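Local coordinates for alpha-fucosidase (Bifidobacterium bifidum, PDB 2EAB), which probably releases alpha-1,2-linked L-fucose from glycans by hydrolysis, this chain being the calcium-binding catalytic region of a larger, probably membrane-anchored glycoside hydrolase family 95 enzyme, at residues T373-Y378 with F770-G775. Sequence-based numbering, arbitrary orientation.
Sequences TLVYKY and FGNTSG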
loop_
_atom_site.group_PDB
_atom_site.type_symbol
_atom_site.label_atom_id
_atom_site.label_comp_id
_atom_site.label_asym_id
_atom_site.label_seq_id
_atom_site.Cartn_x
_atom_site.Cartn_y
_atom_site.Cartn_z
ATOM N N THR A 373 14.680 4.083 12.007
ATOM C CA THR A 373 13.409 4.485 12.608
ATOM C C THR A 373 12.709 5.602 11.833
ATOM O O THR A 373 11.482 5.647 11.798
ATOM C CB THR A 373 13.534 4.847 14.108
ATOM O OG1 THR A 373 14.465 5.922 14.281
ATOM C CG2 THR A 373 13.973 3.639 14.928
ATOM N N LEU A 374 13.474 6.489 11.199
ATOM C CA LEU A 374 12.864 7.513 10.354
ATOM C C LEU A 374 12.152 6.909 9.155
ATOM O O LEU A 374 11.024 7.291 8.856
ATOM C CB LEU A 374 13.891 8.540 9.877
ATOM C CG LEU A 374 14.291 9.672 10.824
ATOM C CD1 LEU A 374 15.370 10.528 10.171
ATOM C CD2 LEU A 374 13.095 10.528 11.241
ATOM N N VAL A 375 12.810 5.977 8.476
ATOM C CA VAL A 375 12.183 5.305 7.332
ATOM C C VAL A 375 10.925 4.554 7.787
ATOM O O VAL A 375 9.882 4.629 7.133
ATOM C CB VAL A 375 13.171 4.382 6.589
ATOM C CG1 VAL A 375 12.449 3.554 5.524
ATOM C CG2 VAL A 375 14.290 5.216 5.960
ATOM N N TYR A 376 11.020 3.859 8.922
ATOM C CA TYR A 376 9.867 3.184 9.507
ATOM C C TYR A 376 8.695 4.153 9.702
ATOM O O TYR A 376 7.565 3.898 9.265
ATOM C CB TYR A 376 10.234 2.531 10.853
ATOM C CG TYR A 376 9.002 2.017 11.553
ATOM C CD1 TYR A 376 8.438 0.798 11.188
ATOM C CD2 TYR A 376 8.352 2.783 12.520
ATOM C CE1 TYR A 376 7.284 0.335 11.800
ATOM C CE2 TYR A 376 7.189 2.332 13.130
ATOM C CZ TYR A 376 6.659 1.112 12.762
ATOM O OH TYR A 376 5.508 0.677 13.364
ATOM N N LYS A 377 8.980 5.266 10.373
ATOM C CA LYS A 377 7.968 6.254 10.717
ATOM C C LYS A 377 7.386 6.918 9.473
ATOM O O LYS A 377 6.209 7.273 9.442
ATOM C CB LYS A 377 8.566 7.312 11.639
ATOM C CG LYS A 377 8.836 6.801 13.042
ATOM C CD LYS A 377 9.726 7.756 13.813
ATOM C CE LYS A 377 9.870 7.289 15.247
ATOM N NZ LYS A 377 10.683 8.230 16.061
ATOM N N TYR A 378 8.225 7.081 8.453
ATOM C CA TYR A 378 7.817 7.708 7.196
ATOM C C TYR A 378 6.724 6.904 6.508
ATOM O O TYR A 378 5.825 7.484 5.903
ATOM C CB TYR A 378 9.014 7.823 6.262
ATOM C CG TYR A 378 8.987 8.902 5.190
ATOM C CD1 TYR A 378 8.395 10.154 5.401
ATOM C CD2 TYR A 378 9.638 8.680 3.986
ATOM C CE1 TYR A 378 8.441 11.143 4.401
ATOM C CE2 TYR A 378 9.695 9.649 2.998
ATOM C CZ TYR A 378 9.103 10.874 3.212
ATOM O OH TYR A 378 9.191 11.837 2.232
ATOM N N PHE A 770 5.987 1.550 2.309
ATOM C CA PHE A 770 5.003 0.844 3.115
ATOM C C PHE A 770 5.484 -0.559 3.496
ATOM O O PHE A 770 5.231 -1.030 4.611
ATOM C CB PHE A 770 3.663 0.797 2.380
ATOM C CG PHE A 770 3.067 2.155 2.094
ATOM C CD1 PHE A 770 2.895 3.089 3.113
ATOM C CD2 PHE A 770 2.652 2.489 0.809
ATOM C CE1 PHE A 770 2.329 4.327 2.858
ATOM C CE2 PHE A 770 2.068 3.721 0.549
ATOM C CZ PHE A 770 1.917 4.648 1.571
ATOM N N GLY A 771 6.200 -1.206 2.582
ATOM C CA GLY A 771 6.768 -2.527 2.838
ATOM C C GLY A 771 7.790 -2.516 3.958
ATOM O O GLY A 771 7.860 -3.451 4.755
ATOM N N ASN A 772 8.578 -1.448 4.030
ATOM C CA ASN A 772 9.551 -1.287 5.107
ATOM C C ASN A 772 8.859 -1.239 6.474
ATOM O O ASN A 772 9.213 -1.989 7.390
ATOM C CB ASN A 772 10.406 -0.036 4.872
ATOM C CG ASN A 772 11.395 0.201 5.983
ATOM O OD1 ASN A 772 11.021 0.660 7.062
ATOM N ND2 ASN A 772 12.660 -0.116 5.731
ATOM N N THR A 773 7.860 -0.374 6.600
ATOM C CA THR A 773 7.111 -0.233 7.851
ATOM C C THR A 773 6.510 -1.574 8.257
ATOM O O THR A 773 6.611 -1.985 9.415
ATOM C CB THR A 773 6.021 0.839 7.707
ATOM O OG1 THR A 773 6.648 2.077 7.354
ATOM C CG2 THR A 773 5.235 1.024 9.000
ATOM N N SER A 774 5.914 -2.277 7.298
ATOM C CA SER A 774 5.336 -3.581 7.581
ATOM C C SER A 774 6.400 -4.568 8.042
ATOM O O SER A 774 6.182 -5.320 8.993
ATOM C CB SER A 774 4.617 -4.139 6.357
ATOM O OG SER A 774 4.104 -5.430 6.627
ATOM N N GLY A 775 7.550 -4.562 7.372
ATOM C CA GLY A 775 8.622 -5.505 7.684
ATOM C C GLY A 775 9.166 -5.331 9.090
ATOM O O GLY A 775 9.403 -6.304 9.806
#
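Thr773 and Tyr376 touch, their side chains crossing at about a right angle; the axes of segments 373-378 and 770-775 approach to 8.0 Å, with a signed crossing angle of -110°. The tight part lies between these two residues. Thr773 OG1 donates to Tyr376 O over 2.8 Å, meeting a lone pair in the carbonyl plane; threonine suits the spot because its hydroxyl reaches a backbone oxygen of the other helix while its methyl stays available for packing. That methyl stands anti to its own backbone N (chi1 of OG1 -59°), and Thr773 CG2 comes within 3.5 Å of Tyr376 CE1. Thr773 O lies at the ring's edge, near its plane, 3.4 Å from Tyr376 CE1. The phenol oxygen, Tyr376 OH, hydrogen-bonds Asp777, one turn further along the second helix, so tyrosine serves as both apolar spacer and polar tether. An alanine in place of Thr773 would probably leave Tyr376 O without its cross-helix donor and open a gap beside the ring. On the looser flank no hydrogen bond crosses: Val375 CG1 sits over the flat face of the Asn772 amide, 3.5 Å from Asn772 CG, in van der Waals contact alone. Gln748 satisfies Asn772 ND2 and fixes the amide's rotation. Every touching residue is buried; partly exposed Lys377 points away and pairs with Asp18. Helices 365-386 and 767-780 pack in the helical core of the family 95 catalytic domain, an (alpha/alpha)6 barrel, with Leu749 of helix 738-751 against both Val375 and Asn772, and Val745 against Asn772.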